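Local coordinates for probable hydrogenase nickel incorporation protein hypB (Methanocaldococcus jannaschii, PDB 2HF9) that binds GTP and metal ions and probably acts as a weak GTPase needed for nickel insertion during [NiFe] hydrogenase maturation, at residues A21-A26 and D135-T140; N34-V39 and L114-I119. All coordinates share one frame; numbering follows the deposited sequence.

Contact 1 of 2, residues A21-A26 and D135-T140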
loop_
_atom_site.group_PDB
_atom_site.type_symbol
_atom_site.label_atom_id
_atom_site.label_comp_id
_atom_site.label_asym_id
_atom_site.label_seq_id
_atom_site.Cartn_x
_atom_site.Cartn_y
_atom_site.Cartn_z
ATOM N N ALA A 21 -10.934 9.242 -21.630
ATOM C CA ALA A 21 -9.975 8.719 -22.598
ATOM C C ALA A 21 -9.524 7.302 -22.231
ATOM O O ALA A 21 -9.362 6.452 -23.108
ATOM C CB ALA A 21 -8.777 9.650 -22.712
ATOM N N ASN A 22 -9.324 7.061 -20.936
ATOM C CA ASN A 22 -8.968 5.732 -20.438
ATOM C C ASN A 22 -10.047 4.693 -20.738
ATOM O O ASN A 22 -9.736 3.588 -21.183
ATOM C CB ASN A 22 -8.677 5.765 -18.935
ATOM C CG ASN A 22 -8.200 4.420 -18.406
ATOM O OD1 ASN A 22 -7.057 4.021 -18.631
ATOM N ND2 ASN A 22 -9.081 3.713 -17.704
ATOM N N LYS A 23 -11.306 5.062 -20.499
ATOM C CA LYS A 23 -12.452 4.172 -20.732
ATOM C C LYS A 23 -12.557 3.747 -22.198
ATOM O O LYS A 23 -12.816 2.576 -22.485
ATOM C CB LYS A 23 -13.759 4.819 -20.235
ATOM C CG LYS A 23 -15.059 4.044 -20.539
ATOM C CD LYS A 23 -15.068 2.592 -20.029
ATOM C CE LYS A 23 -15.351 2.479 -18.535
ATOM N NZ LYS A 23 -14.122 2.619 -17.700
ATOM N N ARG A 24 -12.340 4.693 -23.112
ATOM C CA ARG A 24 -12.298 4.397 -24.548
ATOM C C ARG A 24 -11.241 3.339 -24.860
ATOM O O ARG A 24 -11.500 2.396 -25.609
ATOM C CB ARG A 24 -12.007 5.661 -25.371
ATOM C CG ARG A 24 -13.097 6.732 -25.344
ATOM C CD ARG A 24 -12.935 7.739 -26.492
ATOM N NE ARG A 24 -11.568 8.253 -26.621
ATOM C CZ ARG A 24 -11.144 9.422 -26.140
ATOM N NH1 ARG A 24 -11.973 10.227 -25.485
ATOM N NH2 ARG A 24 -9.882 9.790 -26.315
ATOM N N LEU A 25 -10.055 3.500 -24.275
ATOM C CA LEU A 25 -8.945 2.585 -24.518
ATOM C C LEU A 25 -9.180 1.229 -23.860
ATOM O O LEU A 25 -8.792 0.196 -24.405
ATOM C CB LEU A 25 -7.621 3.200 -24.055
ATOM C CG LEU A 25 -7.147 4.447 -24.811
ATOM C CD1 LEU A 25 -5.764 4.853 -24.345
ATOM C CD2 LEU A 25 -7.152 4.227 -26.324
ATOM N N ALA A 26 -9.820 1.248 -22.691
ATOM C CA ALA A 26 -10.201 0.026 -21.982
ATOM C C ALA A 26 -11.177 -0.820 -22.797
ATOM O O ALA A 26 -11.026 -2.039 -22.886
ATOM C CB ALA A 26 -10.798 0.365 -20.625
ATOM N N ASP A 135 -10.052 3.942 -10.072
ATOM C CA ASP A 135 -10.638 4.731 -11.160
ATOM C C ASP A 135 -10.144 4.357 -12.559
ATOM O O ASP A 135 -10.647 4.887 -13.551
ATOM C CB ASP A 135 -10.396 6.226 -10.921
ATOM C CG ASP A 135 -11.126 6.755 -9.696
ATOM O OD1 ASP A 135 -12.190 6.204 -9.334
ATOM O OD2 ASP A 135 -10.629 7.732 -9.098
ATOM N N PHE A 136 -9.171 3.452 -12.648
ATOM C CA PHE A 136 -8.559 3.135 -13.940
ATOM C C PHE A 136 -8.805 1.709 -14.432
ATOM O O PHE A 136 -8.057 0.782 -14.111
ATOM C CB PHE A 136 -7.069 3.483 -13.935
ATOM C CG PHE A 136 -6.799 4.960 -13.993
ATOM C CD1 PHE A 136 -6.689 5.711 -12.824
ATOM C CD2 PHE A 136 -6.667 5.606 -15.220
ATOM C CE1 PHE A 136 -6.449 7.089 -12.879
ATOM C CE2 PHE A 136 -6.426 6.978 -15.283
ATOM C CZ PHE A 136 -6.316 7.717 -14.111
ATOM N N ASP A 137 -9.873 1.566 -15.214
ATOM C CA ASP A 137 -10.200 0.345 -15.946
ATOM C C ASP A 137 -9.077 0.054 -16.947
ATOM O O ASP A 137 -8.696 0.926 -17.733
ATOM C CB ASP A 137 -11.542 0.551 -16.666
ATOM C CG ASP A 137 -12.009 -0.667 -17.455
ATOM O OD1 ASP A 137 -11.308 -1.702 -17.499
ATOM O OD2 ASP A 137 -13.107 -0.573 -18.052
ATOM N N LEU A 138 -8.538 -1.162 -16.895
ATOM C CA LEU A 138 -7.423 -1.553 -17.760
ATOM C C LEU A 138 -7.887 -2.182 -19.075
ATOM O O LEU A 138 -7.085 -2.390 -19.990
ATOM C CB LEU A 138 -6.479 -2.518 -17.028
ATOM C CG LEU A 138 -5.828 -2.076 -15.711
ATOM C CD1 LEU A 138 -4.770 -3.083 -15.273
ATOM C CD2 LEU A 138 -5.214 -0.697 -15.820
ATOM N N GLY A 139 -9.180 -2.475 -19.162
ATOM C CA GLY A 139 -9.734 -3.214 -20.293
ATOM C C GLY A 139 -9.781 -4.703 -20.015
ATOM O O GLY A 139 -9.717 -5.517 -20.933
ATOM N N THR A 140 -9.890 -5.051 -18.735
ATOM C CA THR A 140 -9.965 -6.445 -18.302
ATOM C C THR A 140 -11.422 -6.880 -18.174
ATOM O O THR A 140 -12.331 -6.044 -18.135
ATOM C CB THR A 140 -9.234 -6.658 -16.948
ATOM O OG1 THR A 140 -9.783 -5.777 -15.957
ATOM C CG2 THR A 140 -7.751 -6.374 -17.090
#
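Asn22 reaches from helix 18-35 to the loop 135-140 and meets both Phe136 and the backbone of Asp137. With CG anti to the backbone N (chi1 -176°), its amide lies against the edge of the Phe136 ring. Asn22 CG is 3.7 Å from Phe136 CD2, and the amide and ring planes are turned 75° apart. The amide nitrogen is the donor: Asn22 ND2 to Asp137 O is 2.8 Å. The bond lies in the carbonyl plane, on a lone pair, but it is bent at the hydrogen (144°). Asn22 OD1 accepts from the backbone N of Ala104, so both ends of this buried amide are bonded and its rotation is fixed.

One turn on, Ala26 CB packs against the carboxylate of Asp137, 3.5 Å from Asp137 CG. Gly139 follows close to the helix, with Gly139 CA 3.1 Å from Ala26 O. Asp137 OD1 accepts from Gly139 N at 2.8 Å, which makes an Asx turn. The donor comes from above the carboxylate plane.

The chain of Lys23 bends back to bring Lys23 NZ to 3.4 Å from Asp137 OD2, a weak, long salt bridge. The stronger partner of that oxygen is Arg30, farther along the same helix. Phe136 also stacks on His101, one of the residues known to bind zinc. Two cations near one carboxylate would be expected to keep Asp137 ionised. The chemistry thus fastens the N-terminal helix to a loop of the G-domain whose phenylalanine stacks on a residue of a zinc-binding site.

Contact 2 of 2, residues N34-V39 and L114-I119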
loop_
_atom_site.group_PDB
_atom_site.type_symbol
_atom_site.label_atom_id
_atom_site.label_comp_id
_atom_site.label_asym_id
_atom_site.label_seq_id
_atom_site.Cartn_x
_atom_site.Cartn_y
_atom_site.Cartn_z
ATOM N N ASN A 34 -11.314 -10.053 -26.628
ATOM C CA ASN A 34 -12.461 -10.880 -27.040
ATOM C C ASN A 34 -12.307 -11.457 -28.445
ATOM O O ASN A 34 -12.704 -12.596 -28.709
ATOM C CB ASN A 34 -13.771 -10.090 -26.945
ATOM C CG ASN A 34 -14.210 -9.847 -25.508
ATOM O OD1 ASN A 34 -13.878 -10.613 -24.605
ATOM N ND2 ASN A 34 -14.969 -8.777 -25.297
ATOM N N LYS A 35 -11.721 -10.654 -29.328
ATOM C CA LYS A 35 -11.434 -11.023 -30.709
ATOM C C LYS A 35 -10.504 -12.232 -30.765
ATOM O O LYS A 35 -10.642 -13.094 -31.635
ATOM C CB LYS A 35 -10.774 -9.831 -31.400
ATOM C CG LYS A 35 -11.316 -9.470 -32.772
ATOM C CD LYS A 35 -11.357 -7.939 -32.956
ATOM C CE LYS A 35 -10.032 -7.264 -32.558
ATOM N NZ LYS A 35 -10.208 -5.859 -32.046
ATOM N N HIS A 36 -9.569 -12.291 -29.818
ATOM C CA HIS A 36 -8.590 -13.372 -29.748
ATOM C C HIS A 36 -8.889 -14.409 -28.662
ATOM O O HIS A 36 -8.058 -15.276 -28.387
ATOM C CB HIS A 36 -7.184 -12.801 -29.580
ATOM C CG HIS A 36 -6.736 -11.966 -30.737
ATOM N ND1 HIS A 36 -6.279 -12.515 -31.917
ATOM C CD2 HIS A 36 -6.686 -10.624 -30.904
ATOM C CE1 HIS A 36 -5.961 -11.547 -32.757
ATOM N NE2 HIS A 36 -6.202 -10.390 -32.168
ATOM N N GLY A 37 -10.069 -14.309 -28.051
ATOM C CA GLY A 37 -10.531 -15.288 -27.069
ATOM C C GLY A 37 -9.685 -15.306 -25.810
ATOM O O GLY A 37 -9.393 -16.370 -25.262
ATOM N N VAL A 38 -9.300 -14.121 -25.352
ATOM C CA VAL A 38 -8.485 -13.984 -24.145
ATOM C C VAL A 38 -9.360 -13.437 -23.028
ATOM O O VAL A 38 -10.100 -12.478 -23.231
ATOM C CB VAL A 38 -7.265 -13.045 -24.368
ATOM C CG1 VAL A 38 -6.405 -12.943 -23.105
ATOM C CG2 VAL A 38 -6.425 -13.519 -25.539
ATOM N N VAL A 39 -9.291 -14.066 -21.859
ATOM C CA VAL A 39 -9.980 -13.548 -20.683
ATOM C C VAL A 39 -8.934 -12.928 -19.759
ATOM O O VAL A 39 -7.977 -13.597 -19.356
ATOM C CB VAL A 39 -10.822 -14.634 -19.961
ATOM C CG1 VAL A 39 -11.650 -14.008 -18.847
ATOM C CG2 VAL A 39 -11.744 -15.347 -20.954
ATOM N N LEU A 114 2.366 -9.398 -27.055
ATOM C CA LEU A 114 1.840 -10.740 -26.831
ATOM C C LEU A 114 1.225 -11.325 -28.101
ATOM O O LEU A 114 0.605 -10.607 -28.887
ATOM C CB LEU A 114 0.787 -10.719 -25.713
ATOM C CG LEU A 114 1.226 -10.315 -24.297
ATOM C CD1 LEU A 114 0.020 -10.107 -23.388
ATOM C CD2 LEU A 114 2.181 -11.340 -23.695
ATOM N N ASN A 115 1.401 -12.631 -28.300
ATOM C CA ASN A 115 0.681 -13.340 -29.355
ATOM C C ASN A 115 -0.654 -13.824 -28.796
ATOM O O ASN A 115 -0.734 -14.891 -28.186
ATOM C CB ASN A 115 1.511 -14.504 -29.914
ATOM C CG ASN A 115 0.836 -15.206 -31.090
ATOM O OD1 ASN A 115 -0.233 -14.799 -31.555
ATOM N ND2 ASN A 115 1.468 -16.267 -31.578
ATOM N N LEU A 116 -1.698 -13.028 -29.017
ATOM C CA LEU A 116 -3.010 -13.276 -28.413
ATOM C C LEU A 116 -3.738 -14.504 -28.969
ATOM O O LEU A 116 -4.706 -14.975 -28.369
ATOM C CB LEU A 116 -3.893 -12.025 -28.510
ATOM C CG LEU A 116 -3.343 -10.730 -27.897
ATOM C CD1 LEU A 116 -4.169 -9.530 -28.336
ATOM C CD2 LEU A 116 -3.279 -10.817 -26.373
ATOM N N ASP A 117 -3.274 -15.021 -30.106
ATOM C CA ASP A 117 -3.808 -16.271 -30.656
ATOM C C ASP A 117 -3.145 -17.502 -30.041
ATOM O O ASP A 117 -3.500 -18.642 -30.362
ATOM C CB ASP A 117 -3.687 -16.289 -32.181
ATOM C CG ASP A 117 -4.653 -15.331 -32.848
ATOM O OD1 ASP A 117 -5.817 -15.229 -32.397
ATOM O OD2 ASP A 117 -4.246 -14.677 -33.825
ATOM N N GLU A 118 -2.176 -17.265 -29.161
ATOM C CA GLU A 118 -1.545 -18.337 -28.400
ATOM C C GLU A 118 -1.689 -18.115 -26.893
ATOM O O GLU A 118 -0.914 -18.650 -26.097
ATOM C CB GLU A 118 -0.077 -18.503 -28.805
ATOM C CG GLU A 118 0.120 -19.267 -30.123
ATOM C CD GLU A 118 -0.520 -20.654 -30.113
ATOM O OE1 GLU A 118 -0.194 -21.467 -29.216
ATOM O OE2 GLU A 118 -1.353 -20.931 -31.007
ATOM N N ILE A 119 -2.687 -17.318 -26.515
ATOM C CA ILE A 119 -2.976 -17.011 -25.111
ATOM C C ILE A 119 -4.474 -17.196 -24.851
ATOM O O ILE A 119 -5.302 -16.806 -25.671
ATOM C CB ILE A 119 -2.527 -15.554 -24.731
ATOM C CG1 ILE A 119 -1.010 -15.361 -24.900
ATOM C CG2 ILE A 119 -2.958 -15.174 -23.308
ATOM C CD1 ILE A 119 -0.124 -16.317 -24.087
#
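His36 has CG beside its backbone N and anti to its carbonyl carbon (chi1 -63°), and its second torsion turns ND1 toward Asp117. Asp117 has a similar first torsion, which brings its carboxylate to the edge of the imidazole. His36 ND1 donates to Asp117 OD1 at 2.8 Å. The bond is nearly straight (172°) and lies close to the ring plane. The oxygen, however, is approached from above the carboxylate plane, and the ring and carboxylate planes are 59° apart.

Leu116 crosses His36 at about a right angle. Leu116 CB is 3.5 Å from His36 CB, and Leu116 CD1 lies 3.8 Å from His36 CD2.

Deeper in, Val38 faces the same loop. Val38 CG2 sits 3.5 Å from Ile119 O and also touches Leu116 O. The other branch, Val38 CG1, is 4.1 Å from Ile119 CG2. Leu33 of helix 18-35 packs on Val38, while Ala69 of strand 68-74 packs on Ile119.

Gly37, with positive phi, is the C-prime residue of a Schellman motif that ends helix 18-35 and turns the chain into strand 39-45. The polar pair thus lies beside an apolar patch at the start of neighbouring sheet strands. The carboxylate would be expected to polarise the imidazole and raise its affinity for a proton. The histidine-carboxylate bond ties the turn after the helix to the loop before strand 121-125.

How the contacts relate
Helix 18-35 near the N terminus leads into both contacts. Contact 1 uses an early part of it and contact 2 uses the turn that follows its C-terminal end. From there the chain enters strand 39-45 of the parallel sheet. Contact 2 closes when the chain returns after helix 104-111, just before strand 121-125, beside strand 39-45 in the sheet. Contact 1 closes later, in the loop before strand 142-148, the other neighbour of strand 39-45. Contact 2 is therefore nested inside contact 1. Their centres are 18 Å apart and they do not touch. Together they hold the N-terminal helix and the turn after it against two loops of the nucleotide-binding domain.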